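PDB 6F2P: paenibacillus xanthan lyase from Paenibacillus, which probably cleaves the terminal mannosyl linkage of xanthan side chains by beta-elimination, as a lyase of polysaccharide lyase family 8. Local coordinates for residues 507-512 / 601-606; 514-519 / 595-600; 525-530 / 543-548; 539-544 / 568-573. All blocks are in the same frame, centred on the assembly; numbering follows the deposited sequence.

Contact 1 (507-512 / 601-606)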
loop_
_atom_site.group_PDB
_atom_site.type_symbol
_atom_site.label_atom_id
_atom_site.label_comp_id
_atom_site.label_asym_id
_atom_site.label_seq_id
_atom_site.Cartn_x
_atom_site.Cartn_y
_atom_site.Cartn_z
ATOM N N ALA A 507 -19.618 -9.882 -22.659
ATOM C CA ALA A 507 -18.600 -9.042 -23.280
ATOM C C ALA A 507 -17.830 -8.241 -22.227
ATOM O O ALA A 507 -18.422 -7.573 -21.376
ATOM C CB ALA A 507 -19.235 -8.108 -24.287
ATOM N N THR A 508 -16.509 -8.319 -22.294
ATOM C CA THR A 508 -15.654 -7.687 -21.304
ATOM C C THR A 508 -15.080 -6.375 -21.852
ATOM O O THR A 508 -14.668 -6.298 -23.010
ATOM C CB THR A 508 -14.546 -8.660 -20.867
ATOM O OG1 THR A 508 -15.156 -9.851 -20.353
ATOM C CG2 THR A 508 -13.655 -8.048 -19.790
ATOM N N GLU A 509 -15.074 -5.335 -21.026
ATOM C CA GLU A 509 -14.682 -4.009 -21.493
ATOM C C GLU A 509 -13.627 -3.360 -20.605
ATOM O O GLU A 509 -13.573 -3.603 -19.398
ATOM C CB GLU A 509 -15.902 -3.088 -21.560
ATOM C CG GLU A 509 -17.017 -3.577 -22.461
ATOM C CD GLU A 509 -18.222 -2.655 -22.462
ATOM O OE1 GLU A 509 -19.000 -2.699 -23.442
ATOM O OE2 GLU A 509 -18.393 -1.889 -21.490
ATOM N N THR A 510 -12.788 -2.531 -21.216
ATOM C CA THR A 510 -11.863 -1.689 -20.466
ATOM C C THR A 510 -12.093 -0.242 -20.870
ATOM O O THR A 510 -11.995 0.099 -22.052
ATOM C CB THR A 510 -10.402 -2.072 -20.729
ATOM O OG1 THR A 510 -10.101 -3.291 -20.032
ATOM C CG2 THR A 510 -9.454 -0.957 -20.259
ATOM N N ILE A 511 -12.410 0.607 -19.895
ATOM C CA ILE A 511 -12.813 1.969 -20.215
ATOM C C ILE A 511 -11.627 2.912 -20.257
ATOM O O ILE A 511 -10.949 3.110 -19.248
ATOM C CB ILE A 511 -13.849 2.516 -19.214
ATOM C CG1 ILE A 511 -14.953 1.481 -18.953
ATOM C CG2 ILE A 511 -14.411 3.837 -19.713
ATOM C CD1 ILE A 511 -15.608 0.940 -20.204
ATOM N N VAL A 512 -11.371 3.489 -21.426
ATOM C CA VAL A 512 -10.276 4.444 -21.552
ATOM C C VAL A 512 -10.695 5.808 -21.023
ATOM O O VAL A 512 -9.940 6.479 -20.311
ATOM C CB VAL A 512 -9.795 4.594 -23.011
ATOM C CG1 VAL A 512 -8.887 5.809 -23.151
ATOM C CG2 VAL A 512 -9.072 3.350 -23.460
ATOM N N THR A 601 -17.388 8.867 -24.278
ATOM C CA THR A 601 -16.947 7.594 -23.730
ATOM C C THR A 601 -16.089 6.825 -24.736
ATOM O O THR A 601 -16.522 6.577 -25.865
ATOM C CB THR A 601 -18.161 6.743 -23.354
ATOM O OG1 THR A 601 -19.091 7.554 -22.638
ATOM C CG2 THR A 601 -17.753 5.574 -22.482
ATOM N N LEU A 602 -14.872 6.463 -24.332
ATOM C CA LEU A 602 -13.978 5.673 -25.177
ATOM C C LEU A 602 -13.632 4.377 -24.450
ATOM O O LEU A 602 -13.331 4.406 -23.256
ATOM C CB LEU A 602 -12.700 6.459 -25.474
ATOM C CG LEU A 602 -12.847 7.886 -26.019
ATOM C CD1 LEU A 602 -11.499 8.572 -26.116
ATOM C CD2 LEU A 602 -13.531 7.895 -27.371
ATOM N N TRP A 603 -13.679 3.241 -25.147
ATOM C CA TRP A 603 -13.337 1.975 -24.496
ATOM C C TRP A 603 -12.868 0.839 -25.416
ATOM O O TRP A 603 -12.938 0.934 -26.638
ATOM C CB TRP A 603 -14.482 1.499 -23.599
ATOM C CG TRP A 603 -15.696 0.954 -24.316
ATOM C CD1 TRP A 603 -16.042 -0.359 -24.454
ATOM C CD2 TRP A 603 -16.735 1.709 -24.957
ATOM N NE1 TRP A 603 -17.223 -0.470 -25.148
ATOM C CE2 TRP A 603 -17.668 0.786 -25.468
ATOM C CE3 TRP A 603 -16.967 3.077 -25.149
ATOM C CZ2 TRP A 603 -18.812 1.186 -26.160
ATOM C CZ3 TRP A 603 -18.101 3.470 -25.844
ATOM C CH2 TRP A 603 -19.010 2.527 -26.336
ATOM N N PHE A 604 -12.362 -0.224 -24.799
ATOM C CA PHE A 604 -11.967 -1.432 -25.506
ATOM C C PHE A 604 -12.995 -2.520 -25.267
ATOM O O PHE A 604 -13.542 -2.647 -24.163
ATOM C CB PHE A 604 -10.621 -1.957 -24.999
ATOM C CG PHE A 604 -9.479 -0.991 -25.149
ATOM C CD1 PHE A 604 -9.075 -0.556 -26.401
ATOM C CD2 PHE A 604 -8.775 -0.555 -24.037
ATOM C CE1 PHE A 604 -8.009 0.319 -26.536
ATOM C CE2 PHE A 604 -7.697 0.319 -24.168
ATOM C CZ PHE A 604 -7.319 0.758 -25.417
ATOM N N ASP A 605 -13.238 -3.327 -26.292
ATOM C CA ASP A 605 -14.097 -4.486 -26.143
ATOM C C ASP A 605 -13.269 -5.735 -26.350
ATOM O O ASP A 605 -12.869 -6.036 -27.470
ATOM C CB ASP A 605 -15.246 -4.435 -27.152
ATOM C CG ASP A 605 -16.274 -5.549 -26.941
ATOM O OD1 ASP A 605 -15.941 -6.628 -26.378
ATOM O OD2 ASP A 605 -17.433 -5.339 -27.353
ATOM N N HIS A 606 -13.030 -6.466 -25.265
ATOM C CA HIS A 606 -12.265 -7.711 -25.313
ATOM C C HIS A 606 -13.119 -8.906 -25.705
ATOM O O HIS A 606 -12.627 -10.038 -25.746
ATOM C CB HIS A 606 -11.610 -7.986 -23.959
ATOM C CG HIS A 606 -10.869 -6.813 -23.402
ATOM N ND1 HIS A 606 -9.621 -6.439 -23.851
ATOM C CD2 HIS A 606 -11.206 -5.920 -22.439
ATOM C CE1 HIS A 606 -9.218 -5.368 -23.187
ATOM N NE2 HIS A 606 -10.165 -5.033 -22.327
HETATM O O HOH W 1 -18.569 -3.262 -26.056
#

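Contact 2 (514-519 / 595-600)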
loop_
_atom_site.group_PDB
_atom_site.type_symbol
_atom_site.label_atom_id
_atom_site.label_comp_id
_atom_site.label_asym_id
_atom_site.label_seq_id
_atom_site.Cartn_x
_atom_site.Cartn_y
_atom_site.Cartn_z
ATOM N N ASN A 514 -14.390 8.437 -20.015
ATOM C CA ASN A 514 -15.812 8.728 -19.935
ATOM C C ASN A 514 -15.949 10.151 -19.431
ATOM O O ASN A 514 -16.256 10.375 -18.271
ATOM C CB ASN A 514 -16.548 7.741 -19.021
ATOM C CG ASN A 514 -18.046 7.727 -19.281
ATOM O OD1 ASN A 514 -18.581 8.648 -19.894
ATOM N ND2 ASN A 514 -18.726 6.682 -18.828
ATOM N N ARG A 515 -15.692 11.116 -20.309
ATOM C CA ARG A 515 -15.511 12.500 -19.892
ATOM C C ARG A 515 -16.783 13.303 -20.036
ATOM O O ARG A 515 -17.471 13.194 -21.046
ATOM C CB ARG A 515 -14.432 13.161 -20.752
ATOM C CG ARG A 515 -13.893 14.473 -20.196
ATOM C CD ARG A 515 -12.888 14.199 -19.090
ATOM N NE ARG A 515 -12.313 15.423 -18.540
ATOM C CZ ARG A 515 -11.562 15.452 -17.443
ATOM N NH1 ARG A 515 -11.309 14.325 -16.798
ATOM N NH2 ARG A 515 -11.076 16.601 -16.989
ATOM N N LYS A 516 -17.083 14.131 -19.039
ATOM C CA LYS A 516 -18.212 15.044 -19.153
ATOM C C LYS A 516 -17.829 16.226 -20.027
ATOM O O LYS A 516 -16.740 16.780 -19.886
ATOM C CB LYS A 516 -18.674 15.536 -17.785
ATOM C CG LYS A 516 -20.090 16.071 -17.802
ATOM C CD LYS A 516 -20.270 17.181 -16.809
ATOM C CE LYS A 516 -19.952 16.718 -15.418
ATOM N NZ LYS A 516 -19.793 17.890 -14.528
ATOM N N LEU A 517 -18.733 16.616 -20.919
ATOM C CA LEU A 517 -18.440 17.637 -21.918
ATOM C C LEU A 517 -19.081 18.976 -21.571
ATOM O O LEU A 517 -19.722 19.111 -20.527
ATOM C CB LEU A 517 -18.901 17.158 -23.297
ATOM C CG LEU A 517 -18.362 15.767 -23.645
ATOM C CD1 LEU A 517 -18.794 15.322 -25.033
ATOM C CD2 LEU A 517 -16.842 15.759 -23.529
ATOM N N ASN A 518 -18.900 19.969 -22.440
ATOM C CA ASN A 518 -19.572 21.246 -22.260
ATOM C C ASN A 518 -21.080 21.088 -22.457
ATOM O O ASN A 518 -21.558 19.988 -22.757
ATOM C CB ASN A 518 -18.984 22.328 -23.171
ATOM C CG ASN A 518 -19.089 21.986 -24.647
ATOM O OD1 ASN A 518 -20.016 21.302 -25.092
ATOM N ND2 ASN A 518 -18.133 22.479 -25.421
ATOM N N SER A 519 -21.828 22.175 -22.298
ATOM C CA SER A 519 -23.291 22.081 -22.275
ATOM C C SER A 519 -23.863 21.676 -23.631
ATOM O O SER A 519 -24.952 21.115 -23.701
ATOM C CB SER A 519 -23.929 23.378 -21.776
ATOM O OG SER A 519 -23.639 24.445 -22.656
ATOM N N HIS A 595 -31.448 15.475 -14.186
ATOM C CA HIS A 595 -30.355 16.282 -14.718
ATOM C C HIS A 595 -29.863 15.653 -16.005
ATOM O O HIS A 595 -29.868 14.424 -16.146
ATOM C CB HIS A 595 -29.189 16.324 -13.737
ATOM C CG HIS A 595 -29.547 16.883 -12.402
ATOM N ND1 HIS A 595 -29.765 18.225 -12.194
ATOM C CD2 HIS A 595 -29.734 16.276 -11.204
ATOM C CE1 HIS A 595 -30.069 18.427 -10.921
ATOM N NE2 HIS A 595 -30.055 17.258 -10.303
ATOM N N THR A 596 -29.423 16.489 -16.939
ATOM C CA THR A 596 -28.920 15.977 -18.199
ATOM C C THR A 596 -27.534 16.519 -18.487
ATOM O O THR A 596 -27.328 17.734 -18.547
ATOM C CB THR A 596 -29.856 16.290 -19.379
ATOM O OG1 THR A 596 -31.156 15.741 -19.124
ATOM C CG2 THR A 596 -29.304 15.674 -20.647
ATOM N N ARG A 597 -26.583 15.607 -18.656
ATOM C CA ARG A 597 -25.202 15.978 -18.944
ATOM C C ARG A 597 -24.652 15.206 -20.141
ATOM O O ARG A 597 -25.129 14.108 -20.455
ATOM C CB ARG A 597 -24.338 15.747 -17.708
ATOM C CG ARG A 597 -24.682 16.668 -16.564
ATOM C CD ARG A 597 -24.473 18.098 -17.005
ATOM N NE ARG A 597 -24.626 19.044 -15.909
ATOM C CZ ARG A 597 -25.725 19.756 -15.681
ATOM N NH1 ARG A 597 -26.780 19.629 -16.484
ATOM N NH2 ARG A 597 -25.764 20.599 -14.653
ATOM N N ASN A 598 -23.654 15.783 -20.804
ATOM C CA ASN A 598 -23.067 15.186 -22.008
ATOM C C ASN A 598 -21.736 14.499 -21.750
ATOM O O ASN A 598 -20.910 15.000 -20.989
ATOM C CB ASN A 598 -22.892 16.246 -23.092
ATOM C CG ASN A 598 -24.183 16.980 -23.395
ATOM O OD1 ASN A 598 -25.235 16.356 -23.587
ATOM N ND2 ASN A 598 -24.118 18.315 -23.417
ATOM N N PHE A 599 -21.530 13.352 -22.391
ATOM C CA PHE A 599 -20.337 12.546 -22.141
ATOM C C PHE A 599 -19.674 12.017 -23.412
ATOM O O PHE A 599 -20.348 11.658 -24.380
ATOM C CB PHE A 599 -20.669 11.357 -21.233
ATOM C CG PHE A 599 -20.987 11.734 -19.817
ATOM C CD1 PHE A 599 -22.274 12.112 -19.453
ATOM C CD2 PHE A 599 -20.004 11.690 -18.839
ATOM C CE1 PHE A 599 -22.571 12.455 -18.133
ATOM C CE2 PHE A 599 -20.291 12.028 -17.517
ATOM C CZ PHE A 599 -21.577 12.413 -17.166
ATOM N N MET A 600 -18.344 11.966 -23.386
ATOM C CA MET A 600 -17.560 11.275 -24.401
ATOM C C MET A 600 -16.961 10.021 -23.790
ATOM O O MET A 600 -16.124 10.098 -22.894
ATOM C CB MET A 600 -16.430 12.162 -24.921
ATOM C CG MET A 600 -15.447 11.413 -25.817
ATOM S SD MET A 600 -16.257 10.714 -27.282
ATOM C CE MET A 600 -16.715 12.228 -28.127
HETATM O O HOH W 2 -22.831 18.105 -19.929
#

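Contact 3 (525-530 / 543-548)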
loop_
_atom_site.group_PDB
_atom_site.type_symbol
_atom_site.label_atom_id
_atom_site.label_comp_id
_atom_site.label_asym_id
_atom_site.label_seq_id
_atom_site.Cartn_x
_atom_site.Cartn_y
_atom_site.Cartn_z
ATOM N N LEU A 525 -13.580 16.058 -31.164
ATOM C CA LEU A 525 -12.907 14.775 -31.043
ATOM C C LEU A 525 -12.139 14.509 -32.319
ATOM O O LEU A 525 -12.732 14.193 -33.345
ATOM C CB LEU A 525 -13.898 13.644 -30.788
ATOM C CG LEU A 525 -13.245 12.261 -30.629
ATOM C CD1 LEU A 525 -12.724 12.021 -29.209
ATOM C CD2 LEU A 525 -14.190 11.141 -31.025
ATOM N N ILE A 526 -10.820 14.642 -32.257
ATOM C CA ILE A 526 -9.984 14.425 -33.425
ATOM C C ILE A 526 -9.286 13.085 -33.320
ATOM O O ILE A 526 -8.587 12.824 -32.342
ATOM C CB ILE A 526 -8.968 15.564 -33.593
ATOM C CG1 ILE A 526 -9.721 16.886 -33.731
ATOM C CG2 ILE A 526 -8.090 15.321 -34.805
ATOM C CD1 ILE A 526 -8.843 18.080 -33.894
ATOM N N VAL A 527 -9.490 12.233 -34.321
ATOM C CA VAL A 527 -8.957 10.871 -34.302
ATOM C C VAL A 527 -8.043 10.626 -35.488
ATOM O O VAL A 527 -8.444 10.845 -36.629
ATOM C CB VAL A 527 -10.089 9.841 -34.364
ATOM C CG1 VAL A 527 -9.519 8.435 -34.404
ATOM C CG2 VAL A 527 -11.023 10.019 -33.193
ATOM N N ASN A 528 -6.830 10.152 -35.216
ATOM C CA ASN A 528 -5.792 10.012 -36.243
ATOM C C ASN A 528 -5.671 11.264 -37.109
ATOM O O ASN A 528 -5.527 11.175 -38.329
ATOM C CB ASN A 528 -6.032 8.781 -37.128
ATOM C CG ASN A 528 -5.852 7.465 -36.382
ATOM O OD1 ASN A 528 -5.421 7.437 -35.230
ATOM N ND2 ASN A 528 -6.178 6.364 -37.048
ATOM N N GLY A 529 -5.774 12.429 -36.479
ATOM C CA GLY A 529 -5.628 13.686 -37.188
ATOM C C GLY A 529 -6.848 14.126 -37.972
ATOM O O GLY A 529 -6.791 15.101 -38.721
ATOM N N THR A 530 -7.959 13.420 -37.796
ATOM C CA THR A 530 -9.182 13.733 -38.532
ATOM C C THR A 530 -10.363 13.969 -37.585
ATOM O O THR A 530 -10.667 13.124 -36.743
ATOM C CB THR A 530 -9.515 12.615 -39.547
ATOM O OG1 THR A 530 -8.445 12.496 -40.498
ATOM C CG2 THR A 530 -10.823 12.914 -40.281
ATOM N N THR A 543 -11.538 1.384 -35.728
ATOM C CA THR A 543 -10.382 0.494 -35.823
ATOM C C THR A 543 -9.119 1.203 -36.307
ATOM O O THR A 543 -9.179 2.291 -36.891
ATOM C CB THR A 543 -10.657 -0.729 -36.716
ATOM O OG1 THR A 543 -11.179 -0.297 -37.979
ATOM C CG2 THR A 543 -11.653 -1.659 -36.047
ATOM N N GLY A 544 -7.975 0.571 -36.060
ATOM C CA GLY A 544 -6.697 1.149 -36.428
ATOM C C GLY A 544 -6.499 2.519 -35.813
ATOM O O GLY A 544 -5.926 3.423 -36.432
ATOM N N THR A 545 -6.981 2.685 -34.587
ATOM C CA THR A 545 -6.835 3.960 -33.907
ATOM C C THR A 545 -5.420 4.103 -33.354
ATOM O O THR A 545 -4.947 3.242 -32.599
ATOM C CB THR A 545 -7.854 4.116 -32.774
ATOM O OG1 THR A 545 -9.161 3.796 -33.265
ATOM C CG2 THR A 545 -7.836 5.551 -32.244
ATOM N N ASN A 546 -4.752 5.188 -33.739
ATOM C CA ASN A 546 -3.386 5.444 -33.297
ATOM C C ASN A 546 -3.354 6.469 -32.183
ATOM O O ASN A 546 -2.700 6.287 -31.150
ATOM C CB ASN A 546 -2.536 5.936 -34.464
ATOM C CG ASN A 546 -2.409 4.907 -35.555
ATOM O OD1 ASN A 546 -2.334 3.704 -35.283
ATOM N ND2 ASN A 546 -2.393 5.366 -36.803
ATOM N N TYR A 547 -4.062 7.564 -32.406
ATOM C CA TYR A 547 -4.177 8.582 -31.386
ATOM C C TYR A 547 -5.533 9.273 -31.460
ATOM O O TYR A 547 -6.249 9.152 -32.454
ATOM C CB TYR A 547 -3.024 9.588 -31.474
ATOM C CG TYR A 547 -2.758 10.142 -32.858
ATOM C CD1 TYR A 547 -1.986 9.436 -33.777
ATOM C CD2 TYR A 547 -3.252 11.385 -33.238
ATOM C CE1 TYR A 547 -1.730 9.948 -35.042
ATOM C CE2 TYR A 547 -3.003 11.903 -34.492
ATOM C CZ TYR A 547 -2.240 11.186 -35.393
ATOM O OH TYR A 547 -1.985 11.703 -36.651
ATOM N N ILE A 548 -5.881 9.974 -30.387
ATOM C CA ILE A 548 -7.153 10.661 -30.274
ATOM C C ILE A 548 -6.895 11.958 -29.518
ATOM O O ILE A 548 -6.087 11.985 -28.587
ATOM C CB ILE A 548 -8.173 9.805 -29.481
ATOM C CG1 ILE A 548 -8.558 8.547 -30.257
ATOM C CG2 ILE A 548 -9.433 10.596 -29.165
ATOM C CD1 ILE A 548 -9.641 7.731 -29.586
#

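Contact 4 (539-544 / 568-573)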
loop_
_atom_site.group_PDB
_atom_site.type_symbol
_atom_site.label_atom_id
_atom_site.label_comp_id
_atom_site.label_asym_id
_atom_site.label_seq_id
_atom_site.Cartn_x
_atom_site.Cartn_y
_atom_site.Cartn_z
ATOM N N SER A 539 -21.598 7.586 -32.566
ATOM C CA SER A 539 -21.203 6.273 -32.083
ATOM C C SER A 539 -20.521 5.466 -33.190
ATOM O O SER A 539 -21.082 5.284 -34.279
ATOM C CB SER A 539 -22.424 5.526 -31.563
ATOM O OG SER A 539 -22.068 4.249 -31.073
ATOM N N GLU A 540 -19.315 4.982 -32.898
ATOM C CA GLU A 540 -18.500 4.248 -33.860
ATOM C C GLU A 540 -17.659 3.198 -33.154
ATOM O O GLU A 540 -17.287 3.382 -31.999
ATOM C CB GLU A 540 -17.528 5.195 -34.565
ATOM C CG GLU A 540 -18.149 6.263 -35.451
ATOM C CD GLU A 540 -17.088 7.029 -36.220
ATOM O OE1 GLU A 540 -17.429 7.979 -36.962
ATOM O OE2 GLU A 540 -15.900 6.672 -36.075
ATOM N N THR A 541 -17.356 2.106 -33.851
ATOM C CA THR A 541 -16.258 1.231 -33.450
ATOM C C THR A 541 -15.051 1.552 -34.325
ATOM O O THR A 541 -14.958 1.072 -35.451
ATOM C CB THR A 541 -16.620 -0.250 -33.591
ATOM O OG1 THR A 541 -17.718 -0.556 -32.730
ATOM C CG2 THR A 541 -15.470 -1.099 -33.179
ATOM N N MET A 542 -14.142 2.377 -33.804
ATOM C CA MET A 542 -13.032 2.940 -34.581
ATOM C C MET A 542 -11.776 2.067 -34.611
ATOM O O MET A 542 -11.015 2.039 -33.640
ATOM C CB MET A 542 -12.646 4.297 -34.008
ATOM C CG MET A 542 -13.795 5.229 -33.801
ATOM S SD MET A 542 -13.250 6.750 -33.006
ATOM C CE MET A 542 -12.902 6.155 -31.341
ATOM N N THR A 543 -11.538 1.384 -35.728
ATOM C CA THR A 543 -10.382 0.494 -35.823
ATOM C C THR A 543 -9.119 1.203 -36.307
ATOM O O THR A 543 -9.179 2.291 -36.891
ATOM C CB THR A 543 -10.657 -0.729 -36.716
ATOM O OG1 THR A 543 -11.179 -0.297 -37.979
ATOM C CG2 THR A 543 -11.653 -1.659 -36.047
ATOM N N GLY A 544 -7.975 0.571 -36.060
ATOM C CA GLY A 544 -6.697 1.149 -36.428
ATOM C C GLY A 544 -6.499 2.519 -35.813
ATOM O O GLY A 544 -5.926 3.423 -36.432
ATOM N N ALA A 568 -8.502 -1.061 -31.617
ATOM C CA ALA A 568 -9.917 -0.905 -31.922
ATOM C C ALA A 568 -10.604 -0.238 -30.728
ATOM O O ALA A 568 -10.835 -0.878 -29.695
ATOM C CB ALA A 568 -10.552 -2.253 -32.220
ATOM N N VAL A 569 -10.911 1.048 -30.877
ATOM C CA VAL A 569 -11.532 1.837 -29.814
ATOM C C VAL A 569 -12.986 2.218 -30.132
ATOM O O VAL A 569 -13.242 2.941 -31.094
ATOM C CB VAL A 569 -10.752 3.146 -29.569
ATOM C CG1 VAL A 569 -11.285 3.863 -28.332
ATOM C CG2 VAL A 569 -9.267 2.868 -29.450
ATOM N N LYS A 570 -13.927 1.750 -29.315
ATOM C CA LYS A 570 -15.327 2.169 -29.442
ATOM C C LYS A 570 -15.543 3.555 -28.843
ATOM O O LYS A 570 -14.946 3.902 -27.825
ATOM C CB LYS A 570 -16.267 1.152 -28.784
ATOM C CG LYS A 570 -16.200 -0.222 -29.425
ATOM C CD LYS A 570 -17.264 -1.148 -28.882
ATOM C CE LYS A 570 -17.293 -2.452 -29.662
ATOM N NZ LYS A 570 -18.464 -3.290 -29.290
ATOM N N GLY A 571 -16.396 4.346 -29.485
ATOM C CA GLY A 571 -16.640 5.711 -29.058
ATOM C C GLY A 571 -18.120 6.040 -29.015
ATOM O O GLY A 571 -18.908 5.515 -29.807
ATOM N N LEU A 572 -18.500 6.911 -28.084
ATOM C CA LEU A 572 -19.890 7.307 -27.935
ATOM C C LEU A 572 -19.989 8.716 -27.368
ATOM O O LEU A 572 -19.502 8.984 -26.269
ATOM C CB LEU A 572 -20.624 6.330 -27.021
ATOM C CG LEU A 572 -22.064 6.713 -26.646
ATOM C CD1 LEU A 572 -22.958 6.824 -27.879
ATOM C CD2 LEU A 572 -22.661 5.719 -25.666
ATOM N N ARG A 573 -20.603 9.618 -28.129
ATOM C CA ARG A 573 -20.923 10.953 -27.641
ATOM C C ARG A 573 -22.442 11.053 -27.431
ATOM O O ARG A 573 -23.207 11.037 -28.389
ATOM C CB ARG A 573 -20.437 12.008 -28.633
ATOM C CG ARG A 573 -20.636 13.426 -28.159
ATOM C CD ARG A 573 -20.467 14.411 -29.288
ATOM N NE ARG A 573 -19.158 14.297 -29.916
ATOM C CZ ARG A 573 -18.141 15.117 -29.675
ATOM N NH1 ARG A 573 -18.287 16.117 -28.812
ATOM N NH2 ARG A 573 -16.980 14.935 -30.299
#

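Contact 1 (507-512 / 601-606)
Glu-509 turns CG anti to its own carbonyl carbon (chi1 -58°) and runs out extended, while Trp-603 sets its ring between backbone N and carbonyl carbon (chi1 73°), and the two side chains come to lie alongside each other on one face of an antiparallel sheet in the super-sandwich domain. The carboxylate and indole planes are turned 50° apart. A water sits at the indole edge, in the ring plane, accepting from Trp-603 NE1 and donating to Glu-509 OE1 (2.7 Å) and Asp-605 OD2, so one molecule ties three side chains together. Arg-434 salt-bridges Glu-509 and makes a cation-pi contact with Trp-603, while Lys-570 pairs with Asp-605 OD2, whose other oxygen, OD1, accepts from Gly-607 N. With an alanine in place of Glu-509, Arg-434 would probably lose its carboxylate mate, keeping only the indole of the two, and the water one of its acceptors. Beside them, Ile-511 CD1 rests 3.6 Å from Trp-603 CB.

The opposite face carries Thr-510 and Phe-604. Beta-branched Thr-510 and Ile-511 suit the extended chain; Val-512, where the chain turns a corner, sets CG2 against Phe-604 CE2. In the backbone, Phe-604 N donates almost straight to Thr-510 O (2.8 Å). Beside this pair, Thr-510 OG1, also bonded to Thr-439, meets the imidazole edge in its plane, in a hydrogen bond of 2.9 Å with His-606 NE2.

Contact 2 (514-519 / 595-600)
Asn-598 ND2 reaches two backbone carbonyls at once: a nearly straight bond of 3.1 Å to Asn-518 O, and a weak one to Ser-519 O. The first carbonyl lies in the plane of the Asn-598 amide, and the donor lies in the plane of that carbonyl. An amide suits this place in an antiparallel sheet of the super-sandwich domain, where the chain of 517-519 leaves its partner strand and the amide N-H groups can reach two successive carbonyls. Arg-515 and Met-600 still form a regular hydrogen-bonded pair. Two residues on, Leu-517 N donates to Asn-598 O (2.7 Å), but the returning bond is replaced by a water that accepts from Asn-598 N and gives only a weak bond to Leu-517 O.

On one face, Lys-516 lays its aliphatic stem over the ring of Phe-599, with CG 4.2 Å from the ring centroid in a CH-pi contact. Its ammonium group continues to the backbone carbonyls of Asn-423 and Ser-420, so the long lysine serves both an apolar and a polar neighbour. Helix 426-429 also touches the Phe-599 side chain. Asn-514 crosses the same ring with its amide plane 75° away, OD1 coming 3.5 Å from Phe-599 CD2, while its ND2 is held by Arg-434 O.

Arg-515 and Met-600 share the other face, Arg-515 leading away to Leu-414 O. In a separate apolar contact Leu-517, with CG anti to its carbonyl carbon (chi1 -52°), leans across the partner strand and brings CD2 3.9 Å from Met-600 CB.

Contact 3 (525-530 / 543-548)
Val-527 and Ile-548 lie side by side on the buried face of this contact, Val-527 CG2 being 4.1 Å from Ile-548 CG1. Leu-525 crosses the same isoleucine with CD1 3.6 Å from Ile-548 CG2, and Thr-545 offers its methyl to Val-527. Aliphatic, mostly branched side chains fill this side, where Tyr-561 and Phe-563 of the adjacent strand 559-563 touch Ile-548 from the side.

The outer side is more open and is held by directed bonds. Strand 525-527 ends in a type I' turn from Val-527 to Thr-530, an Asn-Gly beta hairpin in which Asn-528 and Gly-529 take up the positive phi angles that these two residues tolerate well. The main-chain N of Asn-528 donates to Tyr-547 O (3.0 Å). Its side-chain amide then mimics a strand's peptide group: OD1 accepts twice, from Asn-546 N (2.8 Å) in the carbonyl plane on a lone pair and from Tyr-547 N (3.1 Å), while ND2 donates to Gly-544 O (3.0 Å), which lies in the amide plane. These bonds fix the rotation of the amide and hold the corner at Gly-544.

Tyr-547 turns its ring between backbone N and carbonyl carbon (chi1 49°), and one face thereby receives Asn-528 CA in a CH-pi contact. Helix 625-633 also touches this ring, and the tyrosine OH binds a methylpentanediol, probably from the crystallisation liquor.

Shape thus holds the inner face, whereas on the outer one a single amide, donor and acceptor together, pairs with three backbone groups at the bend.

Contact 4 (539-544 / 568-573)
Glu-540 with Gly-571 and Met-542 with Val-569 form the hydrogen-bonded pairs of two antiparallel strands whose axes run at 163° to each other and approach to 4.5 Å. Each pair is closed by two backbone bonds, among them Gly-571 N to Glu-540 O at 2.8 Å.

The face of Ser-539, Thr-541, Lys-570 and Leu-572 is the more exposed. Thr-541 and Lys-570 lie alongside each other, and Thr-541 OG1 is 3.6 Å from Lys-570 CE. The extended lysine carries its charge on to a salt bridge with Asp-605. An alanine at Lys-570 is likely to leave Asp-605 without that partner and strip Thr-541 of the stem beside it.

On the other face Met-542, bent at its last torsion (chi3 -71°), sends CE across to within 4.1 Å of Val-569 CB. A flexible thioether suits this spot, since it also packs on Val-527 and Ile-548. Gly-571 has no side chain to crowd that methyl. Glu-540 leads away to a salt bridge with Lys-532.

Strand 539-543 is the outermost of its sheet within this chain, and the corner at Gly-544 passes the chain into the second sheet, as in the super-sandwich domain of polysaccharide lyase family 8, within which both segments lie.

How the contacts relate
Contacts 1 and 2 are two parts of one pairing, between strands 508-516 and 595-607, and both are largely buried; contacts 3 and 4 are only partly buried and include exposed residues. Contact 4 lies farther across the same sheet, where strand 566-578 bonds to 595-607 on one side and to 539-543 on the other. Contact 3 belongs to the facing sheet and joins contact 4 through Thr-543 and Gly-544. Apolar side chains bridge the sheets: Leu-602 meets Ile-548, Met-600 meets Leu-525, and Val-569 meets Thr-545. Contact 1 combines buried charge, water and aromatic rings, whereas contacts 2 and 3 use an asparagine amide where chains diverge or turn, and contact 4 relies mainly on backbone bonds.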